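Local coordinates for protein uronate dehydrogenase (Agrobacterium tumefaciens, PDB 3RFX) that oxidises uronic acids such as galacturonate and glucuronate, using NAD as electron acceptor on a Rossmann fold, at residues P170-D184 with W224-I237. The protein carries 1 engineered substitution. Sequence-based numbering, arbitrary orientation.
Sequences PNNYRMLSTWFSHDD and WKPKDNAEAFRRHI. With PO4 (phosphate ion), chain F.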
ATOM      1  N   PRO A 170      32.018 -10.457   8.684  1.00 18.43           N
ATOM      2  CA  PRO A 170      31.886  -9.070   8.210  1.00 19.00           C
ATOM      3  C   PRO A 170      33.235  -8.371   8.363  1.00 20.50           C
ATOM      4  O   PRO A 170      33.889  -8.574   9.390  1.00 18.67           O
ATOM      5  CB  PRO A 170      30.883  -8.451   9.197  1.00 17.68           C
ATOM      6  CG  PRO A 170      30.208  -9.614   9.869  1.00 18.50           C
ATOM      7  CD  PRO A 170      31.207 -10.730   9.881  1.00 14.77           C
ATOM      8  N   ASN A 171      33.653  -7.572   7.392  1.00 19.03           N
ATOM      9  CA  ASN A 171      34.925  -6.854   7.554  1.00 23.92           C
ATOM     10  C   ASN A 171      34.897  -5.365   7.246  1.00 22.39           C
ATOM     11  O   ASN A 171      35.943  -4.728   7.161  1.00 21.82           O
ATOM     12  CB  ASN A 171      36.046  -7.515   6.761  1.00 30.70           C
ATOM     13  CG  ASN A 171      35.712  -7.666   5.310  1.00 31.18           C
ATOM     14  OD1 ASN A 171      35.430  -6.683   4.625  1.00 36.87           O
ATOM     15  ND2 ASN A 171      35.737  -8.906   4.818  1.00 36.37           N
ATOM     16  N   ASN A 172      33.706  -4.812   7.074  1.00 16.24           N
ATOM     17  CA  ASN A 172      33.562  -3.369   7.000  1.00 17.30           C
ATOM     18  C   ASN A 172      32.153  -2.970   7.425  1.00 18.44           C
ATOM     19  O   ASN A 172      31.306  -3.839   7.678  1.00 16.36           O
ATOM     20  CB  ASN A 172      33.931  -2.834   5.606  1.00 15.27           C
ATOM     21  CG  ASN A 172      32.973  -3.290   4.517  1.00 19.52           C
ATOM     22  OD1 ASN A 172      31.758  -3.319   4.707  1.00 14.73           O
ATOM     23  ND2 ASN A 172      33.521  -3.621   3.353  1.00 19.15           N
ATOM     24  N   TYR A 173      31.902  -1.670   7.508  1.00 13.89           N
ATOM     25  CA  TYR A 173      30.642  -1.178   8.070  1.00 14.78           C
ATOM     26  C   TYR A 173      29.422  -1.668   7.288  1.00 13.22           C
ATOM     27  O   TYR A 173      28.393  -2.015   7.873  1.00 14.57           O
ATOM     28  CB  TYR A 173      30.625   0.354   8.154  1.00 16.52           C
ATOM     29  CG  TYR A 173      29.558   0.858   9.107  1.00 16.01           C
ATOM     30  CD1 TYR A 173      29.848   1.082  10.448  1.00 19.58           C
ATOM     31  CD2 TYR A 173      28.253   1.073   8.670  1.00 17.51           C
ATOM     32  CE1 TYR A 173      28.866   1.519  11.331  1.00 17.48           C
ATOM     33  CE2 TYR A 173      27.263   1.504   9.547  1.00 18.17           C
ATOM     34  CZ  TYR A 173      27.580   1.722  10.876  1.00 18.99           C
ATOM     35  OH  TYR A 173      26.598   2.151  11.750  1.00 19.61           O
ATOM     36  N   ARG A 174      29.540  -1.670   5.966  1.00 14.01           N
ATOM     37  CA  ARG A 174      28.446  -2.117   5.098  1.00 13.48           C
ATOM     38  C   ARG A 174      28.042  -3.558   5.410  1.00 12.23           C
ATOM     39  O   ARG A 174      26.854  -3.896   5.398  1.00 11.88           O
ATOM     40  CB  ARG A 174      28.841  -1.968   3.626  1.00 14.08           C
ATOM     41  CG  ARG A 174      27.810  -2.498   2.619  1.00 12.98           C
ATOM     42  CD  ARG A 174      28.137  -2.004   1.207  1.00 14.19           C
ATOM     43  NE  ARG A 174      27.333  -2.656   0.168  1.00 13.99           N
ATOM     44  CZ  ARG A 174      27.619  -3.833  -0.383  1.00 18.73           C
ATOM     45  NH1 ARG A 174      28.695  -4.509   0.001  1.00 14.84           N
ATOM     46  NH2 ARG A 174      26.821  -4.341  -1.320  1.00 14.91           N
ATOM     47  N   MET A 175      29.022  -4.411   5.688  1.00 12.38           N
ATOM     48  CA  MET A 175      28.725  -5.822   5.949  1.00 13.27           C
ATOM     49  C   MET A 175      27.981  -6.062   7.249  1.00 14.31           C
ATOM     50  O   MET A 175      27.457  -7.153   7.481  1.00 12.19           O
ATOM     51  CB  MET A 175      29.993  -6.678   5.890  1.00 13.21           C
ATOM     52  CG  MET A 175      30.615  -6.692   4.510  1.00 15.57           C
ATOM     53  SD  MET A 175      31.855  -7.990   4.380  1.00 17.99           S
ATOM     54  CE  MET A 175      32.708  -7.463   2.896  1.00 21.26           C
ATOM     55  N   LEU A 176      27.922  -5.056   8.112  1.00 11.33           N
ATOM     56  CA  LEU A 176      27.065  -5.183   9.290  1.00 12.65           C
ATOM     57  C   LEU A 176      25.608  -5.317   8.844  1.00 11.33           C
ATOM     58  O   LEU A 176      24.760  -5.773   9.610  1.00 12.54           O
ATOM     59  CB  LEU A 176      27.210  -3.973  10.214  1.00 12.65           C
ATOM     60  CG  LEU A 176      28.597  -3.857  10.841  1.00 13.95           C
ATOM     61  CD1 LEU A 176      28.713  -2.570  11.668  1.00 16.45           C
ATOM     62  CD2 LEU A 176      28.879  -5.090  11.715  1.00 17.55           C
ATOM     63  N   SER A 177      25.328  -4.896   7.613  1.00 12.09           N
ATOM     64  CA  SER A 177      23.988  -5.030   7.047  1.00 11.77           C
ATOM     65  C   SER A 177      23.917  -6.150   6.015  1.00 13.84           C
ATOM     66  O   SER A 177      22.909  -6.850   5.948  1.00 13.04           O
ATOM     67  CB  SER A 177      23.518  -3.712   6.407  1.00 13.17           C
ATOM     68  OG  SER A 177      23.527  -2.650   7.358  1.00 12.61           O
ATOM     69  N   THR A 178      24.970  -6.310   5.209  1.00 11.56           N
ATOM     70  CA  THR A 178      24.904  -7.198   4.041  1.00 13.10           C
ATOM     71  C   THR A 178      25.450  -8.612   4.243  1.00 12.58           C
ATOM     72  O   THR A 178      25.288  -9.465   3.364  1.00 13.61           O
ATOM     73  CB  THR A 178      25.637  -6.600   2.818  1.00 15.12           C
ATOM     74  OG1 THR A 178      27.026  -6.451   3.127  1.00 12.28           O
ATOM     75  CG2 THR A 178      25.055  -5.239   2.424  1.00 14.54           C
ATOM     76  N   TRP A 179      26.095  -8.863   5.378  1.00 13.20           N
ATOM     77  CA  TRP A 179      26.743 -10.154   5.611  1.00 12.88           C
ATOM     78  C   TRP A 179      25.771 -11.306   5.441  1.00 13.52           C
ATOM     79  O   TRP A 179      24.660 -11.278   5.965  1.00 13.06           O
ATOM     80  CB  TRP A 179      27.336 -10.223   7.017  1.00 13.77           C
ATOM     81  CG  TRP A 179      28.187 -11.451   7.268  1.00 12.22           C
ATOM     82  CD1 TRP A 179      29.166 -11.951   6.456  1.00 14.43           C
ATOM     83  CD2 TRP A 179      28.141 -12.304   8.416  1.00 12.83           C
ATOM     84  NE1 TRP A 179      29.730 -13.071   7.029  1.00 14.80           N
ATOM     85  CE2 TRP A 179      29.116 -13.307   8.232  1.00 13.55           C
ATOM     86  CE3 TRP A 179      27.368 -12.319   9.586  1.00 14.11           C
ATOM     87  CZ2 TRP A 179      29.343 -14.308   9.174  1.00 13.74           C
ATOM     88  CZ3 TRP A 179      27.590 -13.313  10.517  1.00 12.89           C
ATOM     89  CH2 TRP A 179      28.572 -14.297  10.306  1.00 16.22           C
ATOM     90  N   PHE A 180      26.220 -12.319   4.706  1.00 13.92           N
ATOM     91  CA  PHE A 180      25.473 -13.563   4.508  1.00 13.50           C
ATOM     92  C   PHE A 180      26.446 -14.673   4.880  1.00 13.30           C
ATOM     93  O   PHE A 180      27.372 -14.957   4.121  1.00 15.33           O
ATOM     94  CB  PHE A 180      25.098 -13.687   3.036  1.00 12.46           C
ATOM     95  CG  PHE A 180      24.037 -14.735   2.742  1.00 13.81           C
ATOM     96  CD1 PHE A 180      23.228 -15.246   3.753  1.00 13.12           C
ATOM     97  CD2 PHE A 180      23.835 -15.167   1.442  1.00 15.93           C
ATOM     98  CE1 PHE A 180      22.240 -16.197   3.462  1.00 17.10           C
ATOM     99  CE2 PHE A 180      22.847 -16.106   1.140  1.00 15.72           C
ATOM    100  CZ  PHE A 180      22.054 -16.614   2.146  1.00 15.74           C
ATOM    101  N   SER A 181      26.266 -15.281   6.047  1.00 13.65           N
ATOM    102  CA  SER A 181      27.236 -16.272   6.522  1.00 14.73           C
ATOM    103  C   SER A 181      27.214 -17.537   5.660  1.00 20.24           C
ATOM    104  O   SER A 181      26.215 -17.838   5.007  1.00 14.45           O
ATOM    105  CB  SER A 181      26.970 -16.648   7.976  1.00 17.11           C
ATOM    106  OG  SER A 181      25.782 -17.431   8.082  1.00 17.38           O
ATOM    107  N   HIS A 182      28.317 -18.279   5.661  1.00 15.89           N
ATOM    108  CA  HIS A 182      28.342 -19.563   4.969  1.00 18.75           C
ATOM    109  C   HIS A 182      27.240 -20.481   5.485  1.00 16.32           C
ATOM    110  O   HIS A 182      26.503 -21.077   4.692  1.00 17.46           O
ATOM    111  CB  HIS A 182      29.709 -20.238   5.116  1.00 18.54           C
ATOM    112  CG  HIS A 182      30.810 -19.514   4.413  1.00 20.36           C
ATOM    113  ND1 HIS A 182      32.140 -19.716   4.708  1.00 23.46           N
ATOM    114  CD2 HIS A 182      30.779 -18.581   3.433  1.00 19.68           C
ATOM    115  CE1 HIS A 182      32.881 -18.947   3.932  1.00 22.07           C
ATOM    116  NE2 HIS A 182      32.081 -18.248   3.150  1.00 23.43           N
ATOM    117  N   ASP A 183      27.113 -20.579   6.806  1.00 17.50           N
ATOM    118  CA  ASP A 183      26.077 -21.416   7.411  1.00 18.75           C
ATOM    119  C   ASP A 183      24.677 -21.055   6.920  1.00 21.04           C
ATOM    120  O   ASP A 183      23.860 -21.941   6.651  1.00 17.19           O
ATOM    121  CB  ASP A 183      26.097 -21.314   8.936  1.00 18.84           C
ATOM    122  CG  ASP A 183      27.182 -22.168   9.574  1.00 24.34           C
ATOM    123  OD1 ASP A 183      27.859 -22.936   8.860  1.00 22.62           O
ATOM    124  OD2 ASP A 183      27.344 -22.065  10.805  1.00 23.66           O
ATOM    125  N   ASP A 184      24.381 -19.760   6.840  1.00 15.63           N
ATOM    126  CA  ASP A 184      23.035 -19.331   6.438  1.00 18.63           C
ATOM    127  C   ASP A 184      22.769 -19.535   4.949  1.00 15.95           C
ATOM    128  O   ASP A 184      21.640 -19.813   4.551  1.00 16.09           O
ATOM    129  CB  ASP A 184      22.758 -17.877   6.864  1.00 16.32           C
ATOM    130  CG  ASP A 184      22.518 -17.744   8.361  1.00 17.77           C
ATOM    131  OD1 ASP A 184      22.082 -18.725   8.993  1.00 18.02           O
ATOM    132  OD2 ASP A 184      22.753 -16.651   8.919  1.00 18.27           O
ATOM    133  N   TRP A 224      12.615 -20.975   6.073  1.00 18.37           N
ATOM    134  CA  TRP A 224      14.035 -20.685   6.285  1.00 16.79           C
ATOM    135  C   TRP A 224      14.219 -19.413   7.094  1.00 18.09           C
ATOM    136  O   TRP A 224      13.785 -18.336   6.680  1.00 18.01           O
ATOM    137  CB  TRP A 224      14.780 -20.561   4.948  1.00 17.20           C
ATOM    138  CG  TRP A 224      16.197 -20.055   5.102  1.00 17.60           C
ATOM    139  CD1 TRP A 224      17.267 -20.741   5.609  1.00 18.06           C
ATOM    140  CD2 TRP A 224      16.684 -18.747   4.759  1.00 15.05           C
ATOM    141  NE1 TRP A 224      18.390 -19.938   5.604  1.00 17.12           N
ATOM    142  CE2 TRP A 224      18.060 -18.715   5.081  1.00 17.07           C
ATOM    143  CE3 TRP A 224      16.090 -17.602   4.214  1.00 16.20           C
ATOM    144  CZ2 TRP A 224      18.851 -17.583   4.875  1.00 16.72           C
ATOM    145  CZ3 TRP A 224      16.880 -16.472   4.007  1.00 17.19           C
ATOM    146  CH2 TRP A 224      18.249 -16.478   4.333  1.00 16.28           C
ATOM    147  N   LYS A 225      14.853 -19.549   8.252  1.00 18.74           N
ATOM    148  CA  LYS A 225      15.217 -18.411   9.104  1.00 20.52           C
ATOM    149  C   LYS A 225      16.728 -18.425   9.334  1.00 17.98           C
ATOM    150  O   LYS A 225      17.247 -19.337   9.975  1.00 17.75           O
ATOM    151  CB  LYS A 225      14.519 -18.507  10.463  1.00 22.35           C
ATOM    152  CG  LYS A 225      12.995 -18.478  10.411  1.00 26.79           C
ATOM    153  CD  LYS A 225      12.451 -17.064  10.220  1.00 30.21           C
ATOM    154  CE  LYS A 225      10.926 -17.075  10.244  1.00 35.35           C
ATOM    155  NZ  LYS A 225      10.333 -15.729  10.469  1.00 34.09           N
ATOM    156  N   PRO A 226      17.443 -17.422   8.813  1.00 16.90           N
ATOM    157  CA  PRO A 226      18.892 -17.398   9.068  1.00 16.40           C
ATOM    158  C   PRO A 226      19.193 -17.247  10.558  1.00 17.80           C
ATOM    159  O   PRO A 226      18.382 -16.682  11.290  1.00 15.79           O
ATOM    160  CB  PRO A 226      19.379 -16.178   8.279  1.00 17.51           C
ATOM    161  CG  PRO A 226      18.163 -15.352   8.020  1.00 17.71           C
ATOM    162  CD  PRO A 226      16.986 -16.286   7.995  1.00 18.13           C
ATOM    163  N   LYS A 227      20.344 -17.747  11.002  1.00 18.21           N
ATOM    164  CA  LYS A 227      20.657 -17.800  12.427  1.00 18.41           C
ATOM    165  C   LYS A 227      21.823 -16.894  12.841  1.00 18.15           C
ATOM    166  O   LYS A 227      21.945 -16.534  14.009  1.00 17.43           O
ATOM    167  CB  LYS A 227      20.966 -19.243  12.851  1.00 21.99           C
ATOM    168  CG  LYS A 227      19.830 -20.225  12.594  1.00 32.02           C
ATOM    169  CD  LYS A 227      18.562 -19.785  13.317  1.00 38.27           C
ATOM    170  CE  LYS A 227      17.369 -20.668  12.956  1.00 39.81           C
ATOM    171  NZ  LYS A 227      16.149 -20.236  13.688  1.00 43.43           N
ATOM    172  N   ASP A 228      22.683 -16.531  11.899  1.00 16.11           N
ATOM    173  CA  ASP A 228      23.845 -15.709  12.254  1.00 16.15           C
ATOM    174  C   ASP A 228      23.477 -14.227  12.240  1.00 17.75           C
ATOM    175  O   ASP A 228      22.458 -13.850  11.670  1.00 15.64           O
ATOM    176  CB  ASP A 228      25.012 -16.013  11.327  1.00 12.03           C
ATOM    177  CG  ASP A 228      25.578 -17.414  11.557  1.00 22.40           C
ATOM    178  OD1 ASP A 228      25.774 -17.788  12.734  1.00 28.05           O
ATOM    179  OD2 ASP A 228      25.822 -18.138  10.573  1.00 21.30           O
ATOM    180  N   ASN A 229      24.295 -13.393  12.879  1.00 15.43           N
ATOM    181  CA  ASN A 229      23.953 -11.980  13.048  1.00 13.08           C
ATOM    182  C   ASN A 229      25.237 -11.158  13.011  1.00 14.26           C
ATOM    183  O   ASN A 229      26.090 -11.285  13.901  1.00 14.34           O
ATOM    184  CB  ASN A 229      23.246 -11.796  14.388  1.00 15.76           C
ATOM    185  CG  ASN A 229      22.688 -10.391  14.586  1.00 16.51           C
ATOM    186  OD1 ASN A 229      23.025  -9.453  13.860  1.00 14.17           O
ATOM    187  ND2 ASN A 229      21.817 -10.249  15.577  1.00 17.86           N
ATOM    188  N   ALA A 230      25.371 -10.324  11.987  1.00 11.58           N
ATOM    189  CA  ALA A 230      26.583  -9.534  11.797  1.00 14.26           C
ATOM    190  C   ALA A 230      26.821  -8.549  12.944  1.00 16.16           C
ATOM    191  O   ALA A 230      27.950  -8.102  13.169  1.00 15.60           O
ATOM    192  CB  ALA A 230      26.515  -8.792  10.467  1.00 12.75           C
ATOM    193  N   GLU A 231      25.762  -8.214  13.672  1.00 13.76           N
ATOM    194  CA  GLU A 231      25.870  -7.221  14.739  1.00 13.76           C
ATOM    195  C   GLU A 231      26.918  -7.630  15.780  1.00 19.79           C
ATOM    196  O   GLU A 231      27.541  -6.776  16.425  1.00 16.80           O
ATOM    197  CB  GLU A 231      24.506  -6.996  15.399  1.00 15.83           C
ATOM    198  CG  GLU A 231      24.460  -5.833  16.379  1.00 18.98           C
ATOM    199  CD  GLU A 231      24.697  -4.471  15.733  1.00 20.07           C
ATOM    200  OE1 GLU A 231      24.505  -4.311  14.498  1.00 17.52           O
ATOM    201  OE2 GLU A 231      25.067  -3.540  16.487  1.00 20.80           O
ATOM    202  N   ALA A 232      27.124  -8.935  15.928  1.00 15.22           N
ATOM    203  CA  ALA A 232      28.121  -9.446  16.867  1.00 17.67           C
ATOM    204  C   ALA A 232      29.535  -8.950  16.535  1.00 18.83           C
ATOM    205  O   ALA A 232      30.429  -9.003  17.380  1.00 17.58           O
ATOM    206  CB  ALA A 232      28.094 -10.965  16.898  1.00 18.14           C
ATOM    207  N   PHE A 233      29.727  -8.474  15.308  1.00 14.63           N
ATOM    208  CA  PHE A 233      31.044  -8.064  14.836  1.00 14.73           C
ATOM    209  C   PHE A 233      31.252  -6.551  14.820  1.00 14.66           C
ATOM    210  O   PHE A 233      32.284  -6.075  14.348  1.00 15.58           O
ATOM    211  CB  PHE A 233      31.310  -8.620  13.433  1.00 14.81           C
ATOM    212  CG  PHE A 233      31.416 -10.123  13.383  1.00 18.02           C
ATOM    213  CD1 PHE A 233      32.654 -10.748  13.459  1.00 21.87           C
ATOM    214  CD2 PHE A 233      30.276 -10.907  13.266  1.00 15.05           C
ATOM    215  CE1 PHE A 233      32.756 -12.131  13.413  1.00 22.84           C
ATOM    216  CE2 PHE A 233      30.370 -12.296  13.212  1.00 20.68           C
ATOM    217  CZ  PHE A 233      31.612 -12.906  13.289  1.00 25.57           C
ATOM    218  N   ARG A 234      30.287  -5.792  15.322  1.00 13.55           N
ATOM    219  CA  ARG A 234      30.392  -4.332  15.251  1.00 15.37           C
ATOM    220  C   ARG A 234      31.670  -3.799  15.914  1.00 15.82           C
ATOM    221  O   ARG A 234      32.369  -2.956  15.344  1.00 16.20           O
ATOM    222  CB  ARG A 234      29.164  -3.643  15.853  1.00 14.06           C
ATOM    223  CG  ARG A 234      29.232  -2.112  15.746  1.00 17.27           C
ATOM    224  CD  ARG A 234      27.934  -1.437  16.178  1.00 16.25           C
ATOM    225  NE  ARG A 234      26.796  -1.797  15.324  1.00 16.49           N
ATOM    226  CZ  ARG A 234      26.434  -1.131  14.232  1.00 16.28           C
ATOM    227  NH1 ARG A 234      27.123  -0.057  13.839  1.00 13.46           N
ATOM    228  NH2 ARG A 234      25.382  -1.538  13.528  1.00 15.63           N
ATOM    229  N   ARG A 235      31.974  -4.272  17.115  1.00 17.33           N
ATOM    230  CA  ARG A 235      33.202  -3.816  17.772  1.00 19.02           C
ATOM    231  C   ARG A 235      34.443  -4.243  16.987  1.00 19.52           C
ATOM    232  O   ARG A 235      35.388  -3.460  16.817  1.00 20.77           O
ATOM    233  CB  ARG A 235      33.297  -4.291  19.222  1.00 24.33           C
ATOM    234  CG  ARG A 235      34.014  -3.261  20.094  1.00 36.33           C
ATOM    235  CD  ARG A 235      35.002  -3.873  21.057  1.00 45.69           C
ATOM    236  NE  ARG A 235      35.981  -2.879  21.498  1.00 46.96           N
ATOM    237  CZ  ARG A 235      36.954  -3.124  22.370  1.00 54.83           C
ATOM    238  NH1 ARG A 235      37.073  -4.333  22.905  1.00 56.41           N
ATOM    239  NH2 ARG A 235      37.806  -2.160  22.708  1.00 43.84           N
ATOM    240  N   HIS A 236      34.431  -5.480  16.505  1.00 17.70           N
ATOM    241  CA  HIS A 236      35.513  -6.002  15.670  1.00 20.04           C
ATOM    242  C   HIS A 236      35.785  -5.068  14.497  1.00 19.61           C
ATOM    243  O   HIS A 236      36.940  -4.765  14.180  1.00 21.25           O
ATOM    244  CB  HIS A 236      35.162  -7.420  15.186  1.00 25.84           C
ATOM    245  CG  HIS A 236      35.913  -7.864  13.962  1.00 30.02           C
ATOM    246  ND1 HIS A 236      37.231  -8.266  13.997  1.00 27.36           N
ATOM    247  CD2 HIS A 236      35.512  -8.005  12.674  1.00 29.90           C
ATOM    248  CE1 HIS A 236      37.618  -8.614  12.782  1.00 30.42           C
ATOM    249  NE2 HIS A 236      36.593  -8.467  11.959  1.00 34.24           N
ATOM    250  N   ILE A 237      34.724  -4.585  13.865  1.00 15.43           N
ATOM    251  CA  ILE A 237      34.885  -3.677  12.738  1.00 17.74           C
ATOM    252  C   ILE A 237      35.461  -2.317  13.166  1.00 15.70           C
ATOM    253  O   ILE A 237      36.363  -1.790  12.511  1.00 17.83           O
ATOM    254  CB  ILE A 237      33.567  -3.526  11.938  1.00 19.87           C
ATOM    255  CG1 ILE A 237      33.334  -4.801  11.113  1.00 20.89           C
ATOM    256  CG2 ILE A 237      33.637  -2.328  11.005  1.00 19.47           C
ATOM    257  CD1 ILE A 237      31.929  -4.986  10.679  1.00 26.97           C
TER
HETATM  258  P   PO4 F 269      33.373 -22.658   6.320  0.13 39.95           P
HETATM  259  O1  PO4 F 269      32.879 -21.281   6.698  0.83 42.13           O
HETATM  260  O2  PO4 F 269      33.505 -23.500   7.566  0.65 42.56           O
HETATM  261  O3  PO4 F 269      32.388 -23.314   5.385  1.00 38.34           O
HETATM  262  O4  PO4 F 269      34.712 -22.542   5.633  1.00 50.02           O
HETATM  263  O   HOH W   1      23.869  -5.866  12.248  1.00 15.14           O
HETATM  264  O   HOH W   2      28.590 -18.841  11.018  1.00 34.51           O
HETATM  265  O   HOH W   3      25.441 -20.786  12.584  1.00 34.79           O
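Asp184 holds its carboxylate anti to its own carbonyl carbon, beside the backbone N (chi1 -74°), toward the 224-237 segment, and there it takes two successive backbone N-H groups. Lys227 N meets OD1 of Asp184 at 2.8 Å, nearly straight but 33° out of the carboxylate plane, while Asp228 N uses the syn lone pair of Asp184 OD2 at 3.0 Å. That second oxygen is also hydrogen-bonded to Ser207 OG. Ser181 OG, swung between its backbone N and carbonyl carbon (chi1 71°), gives its proton to the anti lone pair of Asp228 OD2 at 2.6 Å and accepts from Asp184 N, so the N-cap of helix 182-194 is itself tied to the facing loop. Two waters link the carboxylates of Asp183 and Asp228, one of them only weakly on the Asp183 side, probably easing the crowding of negative charge among Asp183, Asp184 and Asp228; Asp183 also has a salt bridge to Arg22.

Further along, apolar packing takes over. Pro170 sits in the corner that the Phe233 and Trp179 rings make: its CD lies 3.6 Å from the centroid of the Phe233 ring, a CH-pi contact, and also covers a face of Trp179. Phe233 in turn points its edge at Trp179, a T-shaped pair with centroids 5.4 Å apart. Leu176 sends CD2 tip to tip against Ile237 CD1, a tight 3.2 Å, and lays CD1 over the guanidinium face of Arg234. That guanidinium is held side-on by Glu231 through NE and NH2, leaving NH1 to reach Tyr173 OH at 3.1 Å, in the guanidinium plane.

The contact thus fastens the loop 224-229, the 3-10 turn 230-233 and the start of helix 234-238 to the short helix 175-178 and the N-terminus of helix 182-194, which follow strand 158-163 of the parallel Rossmann sheet in the chain, with Pro196 and Leu222 of a second subunit packing on Tyr173 and Arg234.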